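Local coordinates for protein beta-lactamase OXA-2 (PDB 1K38) that hydrolyses the amide bond of beta-lactam antibiotics such as oxacillin, as a class D serine beta-lactamase that confers antibiotic resistance, at residues Q148-F153 with M196-G201; V210-N215 with A230-I235; F74-V79 with G85-Q90. All blocks are in the same frame, centred on the assembly; numbering follows the deposited sequence.

Interactions 1 and 2 lie in the buried core and clasp the same mixed sheet from its two faces: helix 147-158 meets strand 196-205 in interaction 1, and helix 226-238 meets the next strand, 208-217, in interaction 2. The two strands are antiparallel, hydrogen-bonded neighbours, and Trp-199 packs on Val-232. Their chemistry differs with their place: near the active site an amide nitrogen stands over an indole, whereas interaction 2 joins apolar side chains, with a methyl over a phenyl ring. Interaction 3, about 28 Å from interaction 1 between centres, joins two partly exposed loop segments through backbone hydrogen bonds, a salt bridge and a tryptophan ring lying on backbone.

Interaction 1: residues Q148-F153 with M196-G201; sequences QEQIAF and MGWWVG
Helix 148-153 passes strand 196-201 with Gln-150 closest to Val-200, at 7.3 Å between their CA atoms, and no hydrogen bond links the two segments. Gln-150, Trp-198 and Val-200 all point their CB atoms across, and Gln-150 carries the contact for the helix. Its chain turns about the CB-CG bond (chi2 -102°), which brings the amide nitrogen over one face of the Trp-198 indole. NE2 stands 3.5 Å above the ring plane, over the middle of the six-membered ring. CG of Gln-150 lies farther out, past the CZ3-CH2 border, 3.7 Å from Trp-198 CZ3. The amide plane is inclined 68° to the indole, so this is not a flat stack. Glutamine suits the place because its aliphatic stem packs while its buried amide nitrogen is still held by a hydrogen bond, to Thr-52 OG1; the indole NE1 of Trp-198 donates to the carbonyl O of Ser-48. Val-200 completes the contact, its CG1 lying 4.0 Å from CD of Gln-150. On the other face of the indole sits the sulfur of Met-196. The Trp-198 side chain is about 8 Å from that of Ser-51, the predicted acylated serine, and about 4 Å from Gly-191, probably a substrate-binding residue. Strand 196-205 runs between strands 184-192 and 208-217, and Ile-151 of the helix packs on Phe-211 and Ala-213 of the latter.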
ATOM      1  N   GLN A 148      22.637   1.434   9.568  1.00 14.11           N
ATOM      2  CA  GLN A 148      22.159   2.677  10.154  1.00 14.34           C
ATOM      3  C   GLN A 148      21.812   3.688   9.070  1.00 14.68           C
ATOM      4  O   GLN A 148      20.846   4.443   9.206  1.00 15.83           O
ATOM      5  CB  GLN A 148      23.193   3.251  11.132  1.00 17.10           C
ATOM      6  CG  GLN A 148      23.191   2.513  12.469  1.00 19.81           C
ATOM      7  CD  GLN A 148      23.835   3.305  13.593  1.00 23.98           C
ATOM      8  OE1 GLN A 148      23.683   4.527  13.674  1.00 25.76           O
ATOM      9  NE2 GLN A 148      24.541   2.611  14.479  1.00 23.44           N
ATOM     10  N   GLU A 149      22.582   3.689   7.988  1.00 15.13           N
ATOM     11  CA  GLU A 149      22.316   4.601   6.882  1.00 14.96           C
ATOM     12  C   GLU A 149      21.030   4.203   6.148  1.00 15.52           C
ATOM     13  O   GLU A 149      20.313   5.061   5.629  1.00 15.58           O
ATOM     14  CB  GLU A 149      23.509   4.628   5.925  1.00 15.93           C
ATOM     15  CG  GLU A 149      24.740   5.272   6.544  1.00 16.99           C
ATOM     16  CD  GLU A 149      25.921   5.313   5.602  1.00 17.47           C
ATOM     17  OE1 GLU A 149      26.227   4.272   4.990  1.00 16.81           O
ATOM     18  OE2 GLU A 149      26.551   6.385   5.484  1.00 22.00           O
ATOM     19  N   GLN A 150      20.735   2.905   6.107  1.00 14.90           N
ATOM     20  CA  GLN A 150      19.505   2.444   5.463  1.00 13.26           C
ATOM     21  C   GLN A 150      18.317   2.976   6.261  1.00 13.14           C
ATOM     22  O   GLN A 150      17.316   3.404   5.688  1.00 13.76           O
ATOM     23  CB  GLN A 150      19.444   0.911   5.425  1.00 13.84           C
ATOM     24  CG  GLN A 150      20.451   0.265   4.474  1.00 14.76           C
ATOM     25  CD  GLN A 150      19.835  -0.184   3.156  1.00 14.77           C
ATOM     26  OE1 GLN A 150      18.852   0.394   2.683  1.00 16.21           O
ATOM     27  NE2 GLN A 150      20.421  -1.219   2.552  1.00 13.79           N
ATOM     28  N   ILE A 151      18.426   2.941   7.588  1.00 12.78           N
ATOM     29  CA  ILE A 151      17.350   3.433   8.445  1.00 13.16           C
ATOM     30  C   ILE A 151      17.105   4.910   8.162  1.00 12.38           C
ATOM     31  O   ILE A 151      15.967   5.327   7.962  1.00 13.57           O
ATOM     32  CB  ILE A 151      17.697   3.262   9.947  1.00 13.91           C
ATOM     33  CG1 ILE A 151      17.747   1.773  10.314  1.00 16.01           C
ATOM     34  CG2 ILE A 151      16.673   3.997  10.803  1.00 16.43           C
ATOM     35  CD1 ILE A 151      16.396   1.090  10.367  1.00 15.81           C
ATOM     36  N   ALA A 152      18.175   5.698   8.137  1.00 14.32           N
ATOM     37  CA  ALA A 152      18.045   7.128   7.879  1.00 14.62           C
ATOM     38  C   ALA A 152      17.372   7.384   6.535  1.00 14.32           C
ATOM     39  O   ALA A 152      16.513   8.259   6.422  1.00 16.72           O
ATOM     40  CB  ALA A 152      19.416   7.797   7.921  1.00 14.88           C
ATOM     41  N   PHE A 153      17.758   6.621   5.518  1.00 14.32           N
ATOM     42  CA  PHE A 153      17.172   6.768   4.194  1.00 14.27           C
ATOM     43  C   PHE A 153      15.687   6.407   4.201  1.00 14.56           C
ATOM     44  O   PHE A 153      14.861   7.135   3.652  1.00 15.71           O
ATOM     45  CB  PHE A 153      17.906   5.881   3.186  1.00 13.97           C
ATOM     46  CG  PHE A 153      17.203   5.771   1.868  1.00 13.99           C
ATOM     47  CD1 PHE A 153      17.179   6.849   0.990  1.00 15.40           C
ATOM     48  CD2 PHE A 153      16.523   4.606   1.523  1.00 14.68           C
ATOM     49  CE1 PHE A 153      16.486   6.774  -0.210  1.00 15.42           C
ATOM     50  CE2 PHE A 153      15.825   4.519   0.324  1.00 16.29           C
ATOM     51  CZ  PHE A 153      15.806   5.610  -0.546  1.00 16.80           C
ATOM     52  N   MET A 196      26.317 -11.697   1.418  1.00 19.70           N
ATOM     53  CA  MET A 196      25.672 -10.760   2.335  1.00 20.81           C
ATOM     54  C   MET A 196      24.186 -10.646   2.011  1.00 19.69           C
ATOM     55  O   MET A 196      23.821 -10.435   0.858  1.00 19.41           O
ATOM     56  CB  MET A 196      26.339  -9.385   2.191  1.00 25.48           C
ATOM     57  CG  MET A 196      25.444  -8.199   2.518  1.00 26.13           C
ATOM     58  SD  MET A 196      25.730  -7.554   4.165  1.00 34.60           S
ATOM     59  CE  MET A 196      25.757  -9.023   5.125  1.00 30.61           C
ATOM     60  N   GLY A 197      23.334 -10.770   3.028  1.00 15.91           N
ATOM     61  CA  GLY A 197      21.902 -10.669   2.800  1.00 16.89           C
ATOM     62  C   GLY A 197      21.270  -9.564   3.630  1.00 15.82           C
ATOM     63  O   GLY A 197      21.680  -9.333   4.767  1.00 16.38           O
ATOM     64  N   TRP A 198      20.275  -8.888   3.064  1.00 13.82           N
ATOM     65  CA  TRP A 198      19.579  -7.787   3.742  1.00 13.42           C
ATOM     66  C   TRP A 198      18.066  -7.940   3.792  1.00 14.06           C
ATOM     67  O   TRP A 198      17.464  -8.651   2.998  1.00 14.15           O
ATOM     68  CB  TRP A 198      19.728  -6.459   2.988  1.00 13.62           C
ATOM     69  CG  TRP A 198      21.044  -5.801   2.856  1.00 13.32           C
ATOM     70  CD1 TRP A 198      21.940  -5.957   1.838  1.00 14.14           C
ATOM     71  CD2 TRP A 198      21.544  -4.738   3.674  1.00 12.30           C
ATOM     72  NE1 TRP A 198      22.965  -5.042   1.963  1.00 15.28           N
ATOM     73  CE2 TRP A 198      22.745  -4.283   3.082  1.00 13.46           C
ATOM     74  CE3 TRP A 198      21.089  -4.119   4.849  1.00 12.80           C
ATOM     75  CZ2 TRP A 198      23.499  -3.235   3.624  1.00 14.76           C
ATOM     76  CZ3 TRP A 198      21.840  -3.075   5.387  1.00 14.23           C
ATOM     77  CH2 TRP A 198      23.032  -2.645   4.772  1.00 14.78           C
ATOM     78  N   TRP A 199      17.468  -7.227   4.739  1.00 13.78           N
ATOM     79  CA  TRP A 199      16.021  -7.071   4.797  1.00 12.92           C
ATOM     80  C   TRP A 199      15.883  -5.740   5.509  1.00 13.27           C
ATOM     81  O   TRP A 199      16.324  -5.580   6.650  1.00 12.93           O
ATOM     82  CB  TRP A 199      15.250  -8.168   5.538  1.00 13.57           C
ATOM     83  CG  TRP A 199      13.779  -8.145   5.092  1.00 13.13           C
ATOM     84  CD1 TRP A 199      13.315  -7.875   3.825  1.00 12.93           C
ATOM     85  CD2 TRP A 199      12.619  -8.441   5.879  1.00 12.37           C
ATOM     86  NE1 TRP A 199      11.945  -7.991   3.779  1.00 13.17           N
ATOM     87  CE2 TRP A 199      11.491  -8.338   5.025  1.00 12.42           C
ATOM     88  CE3 TRP A 199      12.419  -8.786   7.220  1.00 13.36           C
ATOM     89  CZ2 TRP A 199      10.186  -8.571   5.473  1.00 13.79           C
ATOM     90  CZ3 TRP A 199      11.122  -9.016   7.667  1.00 14.35           C
ATOM     91  CH2 TRP A 199      10.021  -8.909   6.796  1.00 14.62           C
ATOM     92  N   VAL A 200      15.340  -4.761   4.796  1.00 13.24           N
ATOM     93  CA  VAL A 200      15.152  -3.432   5.363  1.00 12.60           C
ATOM     94  C   VAL A 200      13.741  -2.966   5.055  1.00 12.56           C
ATOM     95  O   VAL A 200      13.139  -3.396   4.067  1.00 12.80           O
ATOM     96  CB  VAL A 200      16.169  -2.415   4.788  1.00 13.17           C
ATOM     97  CG1 VAL A 200      17.585  -2.967   4.932  1.00 13.57           C
ATOM     98  CG2 VAL A 200      15.858  -2.106   3.327  1.00 14.48           C
ATOM     99  N   GLY A 201      13.212  -2.089   5.903  1.00 10.83           N
ATOM    100  CA  GLY A 201      11.863  -1.598   5.688  1.00 10.50           C
ATOM    101  C   GLY A 201      11.265  -1.106   6.984  1.00 10.21           C
ATOM    102  O   GLY A 201      11.987  -0.655   7.866  1.00 12.36           O
TER

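Interaction 2: residues V210-N215 with A230-I235; sequences VFFALN and AIVRAI
Val-232 fits between Phe-212 and Leu-214, giving one methyl to each. Its CG1 lies over a face of the Phe-212 ring, 3.8 Å from the centroid and 17° off the ring normal, a CH-pi contact shifted slightly toward CD2. These two side chains cross at about a right angle. CG of Phe-212 lies between backbone N and carbonyl carbon (chi1 64°), and a nearly perpendicular second torsion turns the ring's face to the helix. The other methyl, CG2, touches Leu-214: CB and CD1 each come within 3.7 Å of it, as the two side chains slide past one another in opposite directions. Leu-214 CD1 reaches one residue back along the helix to CG2 of Ile-231, at 3.6 Å, and here the chains cross almost perpendicularly. A beta-branched valine suits this place, since its two methyls diverge close to the helix backbone and serve two strand residues at once. The axes of strand segment 210-215 and helix segment 230-235 run roughly antiparallel, at 144°, and approach to 9.5 Å. Strand 208-217 lies between strands 21-27 and 196-205 of the sheet, and helix 226-238 covers the face bearing Phe-212 and Leu-214. Trp-199 of the adjacent strand packs on both Phe-212 and Val-232, while Phe-14 of helix 11-16 closes over Leu-214 and Ile-231.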
ATOM      1  N   VAL A 210       7.711   1.435  12.790  1.00 13.63           N
ATOM      2  CA  VAL A 210       8.888   0.791  13.355  1.00 13.89           C
ATOM      3  C   VAL A 210       9.801   0.409  12.193  1.00 13.55           C
ATOM      4  O   VAL A 210       9.479  -0.481  11.410  1.00 13.95           O
ATOM      5  CB  VAL A 210       8.497  -0.476  14.145  1.00 14.22           C
ATOM      6  CG1 VAL A 210       9.729  -1.089  14.800  1.00 14.26           C
ATOM      7  CG2 VAL A 210       7.453  -0.126  15.199  1.00 16.69           C
ATOM      8  N   PHE A 211      10.934   1.096  12.083  1.00 12.76           N
ATOM      9  CA  PHE A 211      11.879   0.831  10.999  1.00 12.64           C
ATOM     10  C   PHE A 211      12.896  -0.226  11.376  1.00 12.78           C
ATOM     11  O   PHE A 211      13.266  -0.352  12.540  1.00 13.98           O
ATOM     12  CB  PHE A 211      12.630   2.110  10.626  1.00 14.18           C
ATOM     13  CG  PHE A 211      11.738   3.219  10.180  1.00 14.75           C
ATOM     14  CD1 PHE A 211      11.086   4.025  11.109  1.00 16.79           C
ATOM     15  CD2 PHE A 211      11.515   3.438   8.826  1.00 15.74           C
ATOM     16  CE1 PHE A 211      10.219   5.033  10.694  1.00 18.64           C
ATOM     17  CE2 PHE A 211      10.652   4.439   8.400  1.00 16.66           C
ATOM     18  CZ  PHE A 211      10.000   5.240   9.339  1.00 17.16           C
ATOM     19  N   PHE A 212      13.347  -0.990  10.387  1.00 13.08           N
ATOM     20  CA  PHE A 212      14.353  -2.008  10.638  1.00 13.34           C
ATOM     21  C   PHE A 212      15.303  -2.150   9.467  1.00 12.85           C
ATOM     22  O   PHE A 212      14.953  -1.880   8.312  1.00 12.97           O
ATOM     23  CB  PHE A 212      13.716  -3.374  10.928  1.00 12.27           C
ATOM     24  CG  PHE A 212      12.935  -3.942   9.780  1.00 12.83           C
ATOM     25  CD1 PHE A 212      11.569  -3.710   9.677  1.00 13.04           C
ATOM     26  CD2 PHE A 212      13.566  -4.702   8.797  1.00 13.70           C
ATOM     27  CE1 PHE A 212      10.836  -4.229   8.609  1.00 12.85           C
ATOM     28  CE2 PHE A 212      12.843  -5.226   7.723  1.00 13.12           C
ATOM     29  CZ  PHE A 212      11.472  -4.988   7.631  1.00 12.74           C
ATOM     30  N   ALA A 213      16.524  -2.559   9.781  1.00 13.17           N
ATOM     31  CA  ALA A 213      17.538  -2.784   8.772  1.00 12.69           C
ATOM     32  C   ALA A 213      18.450  -3.867   9.318  1.00 13.96           C
ATOM     33  O   ALA A 213      19.160  -3.661  10.305  1.00 13.00           O
ATOM     34  CB  ALA A 213      18.325  -1.503   8.492  1.00 13.88           C
ATOM     35  N   LEU A 214      18.392  -5.034   8.688  1.00 13.38           N
ATOM     36  CA  LEU A 214      19.208  -6.165   9.091  1.00 13.87           C
ATOM     37  C   LEU A 214      20.051  -6.687   7.952  1.00 13.47           C
ATOM     38  O   LEU A 214      19.635  -6.654   6.800  1.00 13.71           O
ATOM     39  CB  LEU A 214      18.322  -7.326   9.587  1.00 14.60           C
ATOM     40  CG  LEU A 214      18.973  -8.723   9.719  1.00 14.08           C
ATOM     41  CD1 LEU A 214      18.282  -9.499  10.819  1.00 15.63           C
ATOM     42  CD2 LEU A 214      18.894  -9.500   8.392  1.00 14.28           C
ATOM     43  N   ASN A 215      21.265  -7.120   8.271  1.00 12.99           N
ATOM     44  CA  ASN A 215      22.081  -7.780   7.270  1.00 13.79           C
ATOM     45  C   ASN A 215      22.802  -8.907   7.985  1.00 13.99           C
ATOM     46  O   ASN A 215      23.071  -8.826   9.187  1.00 13.95           O
ATOM     47  CB  ASN A 215      23.039  -6.839   6.488  1.00 12.42           C
ATOM     48  CG  ASN A 215      24.122  -6.203   7.334  1.00 13.91           C
ATOM     49  OD1 ASN A 215      24.943  -6.881   7.954  1.00 14.35           O
ATOM     50  ND2 ASN A 215      24.152  -4.875   7.329  1.00 14.09           N
ATOM     51  N   ALA A 230      13.167 -14.308   9.038  1.00 15.52           N
ATOM     52  CA  ALA A 230      12.946 -15.029  10.286  1.00 16.25           C
ATOM     53  C   ALA A 230      13.450 -14.251  11.500  1.00 15.54           C
ATOM     54  O   ALA A 230      12.747 -14.122  12.498  1.00 16.88           O
ATOM     55  CB  ALA A 230      13.610 -16.400  10.227  1.00 15.55           C
ATOM     56  N   ILE A 231      14.672 -13.738  11.413  1.00 16.32           N
ATOM     57  CA  ILE A 231      15.248 -12.987  12.519  1.00 15.02           C
ATOM     58  C   ILE A 231      14.504 -11.673  12.762  1.00 15.08           C
ATOM     59  O   ILE A 231      14.140 -11.361  13.894  1.00 14.83           O
ATOM     60  CB  ILE A 231      16.748 -12.708  12.267  1.00 15.09           C
ATOM     61  CG1 ILE A 231      17.498 -14.043  12.192  1.00 17.59           C
ATOM     62  CG2 ILE A 231      17.321 -11.832  13.379  1.00 15.45           C
ATOM     63  CD1 ILE A 231      18.922 -13.933  11.682  1.00 16.59           C
ATOM     64  N   VAL A 232      14.268 -10.903  11.704  1.00 14.54           N
ATOM     65  CA  VAL A 232      13.565  -9.637  11.861  1.00 14.38           C
ATOM     66  C   VAL A 232      12.160  -9.824  12.421  1.00 14.84           C
ATOM     67  O   VAL A 232      11.751  -9.111  13.339  1.00 14.34           O
ATOM     68  CB  VAL A 232      13.459  -8.877  10.523  1.00 13.57           C
ATOM     69  CG1 VAL A 232      12.625  -7.611  10.714  1.00 15.47           C
ATOM     70  CG2 VAL A 232      14.846  -8.516  10.021  1.00 14.66           C
ATOM     71  N   ARG A 233      11.414 -10.775  11.870  1.00 14.45           N
ATOM     72  CA  ARG A 233      10.060 -11.006  12.347  1.00 14.86           C
ATOM     73  C   ARG A 233      10.032 -11.424  13.813  1.00 15.82           C
ATOM     74  O   ARG A 233       9.157 -10.990  14.560  1.00 15.87           O
ATOM     75  CB  ARG A 233       9.355 -12.052  11.478  1.00 16.07           C
ATOM     76  CG  ARG A 233       8.995 -11.545  10.085  1.00 17.20           C
ATOM     77  CD  ARG A 233       8.351 -12.642   9.251  1.00 19.12           C
ATOM     78  NE  ARG A 233       8.004 -12.189   7.904  1.00 20.90           N
ATOM     79  CZ  ARG A 233       6.867 -11.579   7.588  1.00 22.07           C
ATOM     80  NH1 ARG A 233       5.951 -11.347   8.520  1.00 22.39           N
ATOM     81  NH2 ARG A 233       6.647 -11.195   6.336  1.00 21.84           N
ATOM     82  N   ALA A 234      10.988 -12.252  14.225  1.00 15.98           N
ATOM     83  CA  ALA A 234      11.049 -12.697  15.617  1.00 16.72           C
ATOM     84  C   ALA A 234      11.272 -11.490  16.523  1.00 16.93           C
ATOM     85  O   ALA A 234      10.619 -11.341  17.557  1.00 16.29           O
ATOM     86  CB  ALA A 234      12.172 -13.708  15.804  1.00 16.66           C
ATOM     87  N   ILE A 235      12.199 -10.624  16.126  1.00 16.13           N
ATOM     88  CA  ILE A 235      12.494  -9.428  16.904  1.00 17.40           C
ATOM     89  C   ILE A 235      11.305  -8.466  16.915  1.00 16.70           C
ATOM     90  O   ILE A 235      10.921  -7.959  17.972  1.00 17.28           O
ATOM     91  CB  ILE A 235      13.762  -8.724  16.361  1.00 16.36           C
ATOM     92  CG1 ILE A 235      14.979  -9.621  16.623  1.00 18.28           C
ATOM     93  CG2 ILE A 235      13.941  -7.354  17.014  1.00 17.83           C
ATOM     94  CD1 ILE A 235      16.291  -9.089  16.075  1.00 18.37           C
TER

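Interaction 3: residues F74-V79 with G85-Q90; sequences FRWDGV and GHNQDQ
Trp-76 lies flat on the backbone of Asn-87 and Gln-88, and this is the tightly packed part of the contact. The carbonyl carbon of Asn-87 is 3.5 Å above the indole plane, over its centre, and Asn-87 CA makes a CH-pi contact with the five-membered ring. Gly-78 CA covers the opposite face, within an Asx turn in which Asp-77 OD1 accepts from Val-79 N, while NE1 donates to Val-79 O near the ring plane, fixing the indole's rotation. A broad aromatic suits a surface made of peptide groups. Beside it, Phe-74 and Gln-90 form a single antiparallel hydrogen-bonded pair: Phe-74 N to Gln-90 O is 2.7 Å. Asp-89 joins the packed part to the solvent side: OD1 accepts the backbone N of Trp-76 at 2.9 Å, whereas OD2 forms a salt bridge with exposed Arg-75, meeting the guanidinium at its edge, in its plane. This is looser, a weak hydrogen bond of 3.1 Å from NH1 to OD2. Both segments belong to the long connection between helices 56-64 and 92-97, with the His-86 side chain about 7 Å from that of Ser-51. Phe-74 packs edge-to-face on Phe-107 of helix 101-111, where Gln-90 also rests on Trp-102.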
ATOM      1  N   PHE A  74       7.918  -4.411 -19.190  1.00 22.13           N
ATOM      2  CA  PHE A  74       9.241  -4.593 -19.770  1.00 23.25           C
ATOM      3  C   PHE A  74       9.319  -6.040 -20.234  1.00 25.29           C
ATOM      4  O   PHE A  74       9.037  -6.962 -19.473  1.00 24.65           O
ATOM      5  CB  PHE A  74      10.315  -4.261 -18.735  1.00 23.30           C
ATOM      6  CG  PHE A  74      10.226  -2.851 -18.230  1.00 22.81           C
ATOM      7  CD1 PHE A  74       9.392  -2.533 -17.163  1.00 22.90           C
ATOM      8  CD2 PHE A  74      10.906  -1.824 -18.877  1.00 23.30           C
ATOM      9  CE1 PHE A  74       9.233  -1.212 -16.748  1.00 22.43           C
ATOM     10  CE2 PHE A  74      10.754  -0.495 -18.470  1.00 23.50           C
ATOM     11  CZ  PHE A  74       9.914  -0.190 -17.403  1.00 21.97           C
ATOM     12  N   ARG A  75       9.686  -6.227 -21.497  1.00 27.48           N
ATOM     13  CA  ARG A  75       9.747  -7.554 -22.101  1.00 29.99           C
ATOM     14  C   ARG A  75      10.979  -8.396 -21.790  1.00 30.83           C
ATOM     15  O   ARG A  75      12.115  -7.945 -21.935  1.00 31.78           O
ATOM     16  CB  ARG A  75       9.592  -7.427 -23.620  1.00 32.41           C
ATOM     17  CG  ARG A  75       8.368  -6.628 -24.045  1.00 36.06           C
ATOM     18  CD  ARG A  75       7.082  -7.260 -23.532  1.00 37.67           C
ATOM     19  NE  ARG A  75       5.922  -6.407 -23.778  1.00 39.32           N
ATOM     20  CZ  ARG A  75       4.676  -6.722 -23.438  1.00 40.15           C
ATOM     21  NH1 ARG A  75       4.419  -7.875 -22.836  1.00 40.56           N
ATOM     22  NH2 ARG A  75       3.685  -5.878 -23.694  1.00 39.98           N
ATOM     23  N   TRP A  76      10.723  -9.632 -21.373  1.00 31.58           N
ATOM     24  CA  TRP A  76      11.764 -10.602 -21.044  1.00 32.98           C
ATOM     25  C   TRP A  76      12.420 -11.065 -22.347  1.00 33.61           C
ATOM     26  O   TRP A  76      11.734 -11.275 -23.351  1.00 33.58           O
ATOM     27  CB  TRP A  76      11.125 -11.784 -20.304  1.00 33.60           C
ATOM     28  CG  TRP A  76      12.021 -12.961 -20.050  1.00 34.66           C
ATOM     29  CD1 TRP A  76      13.269 -12.944 -19.493  1.00 34.93           C
ATOM     30  CD2 TRP A  76      11.705 -14.340 -20.285  1.00 35.80           C
ATOM     31  NE1 TRP A  76      13.748 -14.228 -19.365  1.00 34.93           N
ATOM     32  CE2 TRP A  76      12.809 -15.103 -19.844  1.00 35.73           C
ATOM     33  CE3 TRP A  76      10.595 -15.003 -20.825  1.00 36.66           C
ATOM     34  CZ2 TRP A  76      12.834 -16.501 -19.922  1.00 36.36           C
ATOM     35  CZ3 TRP A  76      10.621 -16.396 -20.906  1.00 36.97           C
ATOM     36  CH2 TRP A  76      11.734 -17.126 -20.456  1.00 36.97           C
ATOM     37  N   ASP A  77      13.741 -11.216 -22.330  1.00 33.15           N
ATOM     38  CA  ASP A  77      14.477 -11.637 -23.520  1.00 34.15           C
ATOM     39  C   ASP A  77      14.406 -13.134 -23.813  1.00 34.32           C
ATOM     40  O   ASP A  77      14.905 -13.593 -24.844  1.00 34.47           O
ATOM     41  CB  ASP A  77      15.946 -11.213 -23.420  1.00 35.45           C
ATOM     42  CG  ASP A  77      16.594 -11.638 -22.112  1.00 36.64           C
ATOM     43  OD1 ASP A  77      16.245 -12.720 -21.591  1.00 35.30           O
ATOM     44  OD2 ASP A  77      17.462 -10.891 -21.613  1.00 38.45           O
ATOM     45  N   GLY A  78      13.793 -13.895 -22.913  1.00 33.17           N
ATOM     46  CA  GLY A  78      13.681 -15.328 -23.123  1.00 32.61           C
ATOM     47  C   GLY A  78      14.826 -16.123 -22.527  1.00 32.76           C
ATOM     48  O   GLY A  78      14.833 -17.353 -22.591  1.00 32.81           O
ATOM     49  N   VAL A  79      15.799 -15.425 -21.947  1.00 32.05           N
ATOM     50  CA  VAL A  79      16.954 -16.073 -21.335  1.00 30.98           C
ATOM     51  C   VAL A  79      16.583 -16.648 -19.969  1.00 31.15           C
ATOM     52  O   VAL A  79      16.028 -15.953 -19.124  1.00 31.19           O
ATOM     53  CB  VAL A  79      18.125 -15.074 -21.161  1.00 31.19           C
ATOM     54  CG1 VAL A  79      19.262 -15.722 -20.378  1.00 30.55           C
ATOM     55  CG2 VAL A  79      18.619 -14.616 -22.523  1.00 29.81           C
ATOM     56  N   GLY A  85      10.433 -16.044 -11.178  1.00 28.28           N
ATOM     57  CA  GLY A  85      10.022 -14.661 -11.021  1.00 28.77           C
ATOM     58  C   GLY A  85      10.684 -13.735 -12.022  1.00 28.59           C
ATOM     59  O   GLY A  85      10.155 -12.666 -12.320  1.00 28.84           O
ATOM     60  N   HIS A  86      11.836 -14.146 -12.548  1.00 28.95           N
ATOM     61  CA  HIS A  86      12.578 -13.340 -13.518  1.00 30.22           C
ATOM     62  C   HIS A  86      12.305 -13.729 -14.968  1.00 30.56           C
ATOM     63  O   HIS A  86      12.351 -12.880 -15.859  1.00 30.26           O
ATOM     64  CB  HIS A  86      14.089 -13.454 -13.282  1.00 30.63           C
ATOM     65  CG  HIS A  86      14.553 -12.881 -11.980  1.00 31.72           C
ATOM     66  ND1 HIS A  86      15.887 -12.733 -11.675  1.00 32.33           N
ATOM     67  CD2 HIS A  86      13.866 -12.433 -10.902  1.00 31.73           C
ATOM     68  CE1 HIS A  86      16.005 -12.219 -10.462  1.00 33.57           C
ATOM     69  NE2 HIS A  86      14.792 -12.029  -9.973  1.00 32.73           N
ATOM     70  N   ASN A  87      12.036 -15.010 -15.203  1.00 30.57           N
ATOM     71  CA  ASN A  87      11.790 -15.490 -16.561  1.00 30.39           C
ATOM     72  C   ASN A  87      10.391 -15.172 -17.076  1.00 30.56           C
ATOM     73  O   ASN A  87       9.589 -16.074 -17.319  1.00 31.26           O
ATOM     74  CB  ASN A  87      12.033 -17.000 -16.647  1.00 30.33           C
ATOM     75  CG  ASN A  87      13.448 -17.388 -16.260  1.00 29.62           C
ATOM     76  OD1 ASN A  87      14.396 -16.632 -16.483  1.00 28.55           O
ATOM     77  ND2 ASN A  87      13.599 -18.578 -15.691  1.00 27.47           N
ATOM     78  N   GLN A  88      10.114 -13.884 -17.255  1.00 28.81           N
ATOM     79  CA  GLN A  88       8.813 -13.436 -17.742  1.00 27.86           C
ATOM     80  C   GLN A  88       8.786 -11.916 -17.845  1.00 26.49           C
ATOM     81  O   GLN A  88       9.648 -11.235 -17.283  1.00 25.17           O
ATOM     82  CB  GLN A  88       7.704 -13.896 -16.793  1.00 30.79           C
ATOM     83  CG  GLN A  88       7.842 -13.359 -15.376  1.00 34.99           C
ATOM     84  CD  GLN A  88       6.711 -13.805 -14.470  1.00 37.39           C
ATOM     85  OE1 GLN A  88       5.546 -13.495 -14.714  1.00 38.81           O
ATOM     86  NE2 GLN A  88       7.051 -14.537 -13.415  1.00 40.34           N
ATOM     87  N   ASP A  89       7.803 -11.387 -18.570  1.00 24.99           N
ATOM     88  CA  ASP A  89       7.673  -9.941 -18.712  1.00 24.44           C
ATOM     89  C   ASP A  89       7.464  -9.391 -17.309  1.00 23.27           C
ATOM     90  O   ASP A  89       6.982 -10.097 -16.426  1.00 22.35           O
ATOM     91  CB  ASP A  89       6.488  -9.584 -19.610  1.00 26.15           C
ATOM     92  CG  ASP A  89       6.665 -10.089 -21.030  1.00 28.90           C
ATOM     93  OD1 ASP A  89       7.809 -10.061 -21.530  1.00 30.04           O
ATOM     94  OD2 ASP A  89       5.659 -10.499 -21.649  1.00 31.76           O
ATOM     95  N   GLN A  90       7.816  -8.131 -17.105  1.00 21.99           N
ATOM     96  CA  GLN A  90       7.703  -7.546 -15.777  1.00 22.58           C
ATOM     97  C   GLN A  90       7.163  -6.127 -15.737  1.00 21.73           C
ATOM     98  O   GLN A  90       7.250  -5.382 -16.712  1.00 23.08           O
ATOM     99  CB  GLN A  90       9.085  -7.492 -15.120  1.00 24.36           C
ATOM    100  CG  GLN A  90       9.953  -8.725 -15.262  1.00 24.89           C
ATOM    101  CD  GLN A  90       9.886  -9.621 -14.051  1.00 26.85           C
ATOM    102  OE1 GLN A  90       9.885  -9.145 -12.913  1.00 26.33           O
ATOM    103  NE2 GLN A  90       9.848 -10.928 -14.283  1.00 28.42           N
TER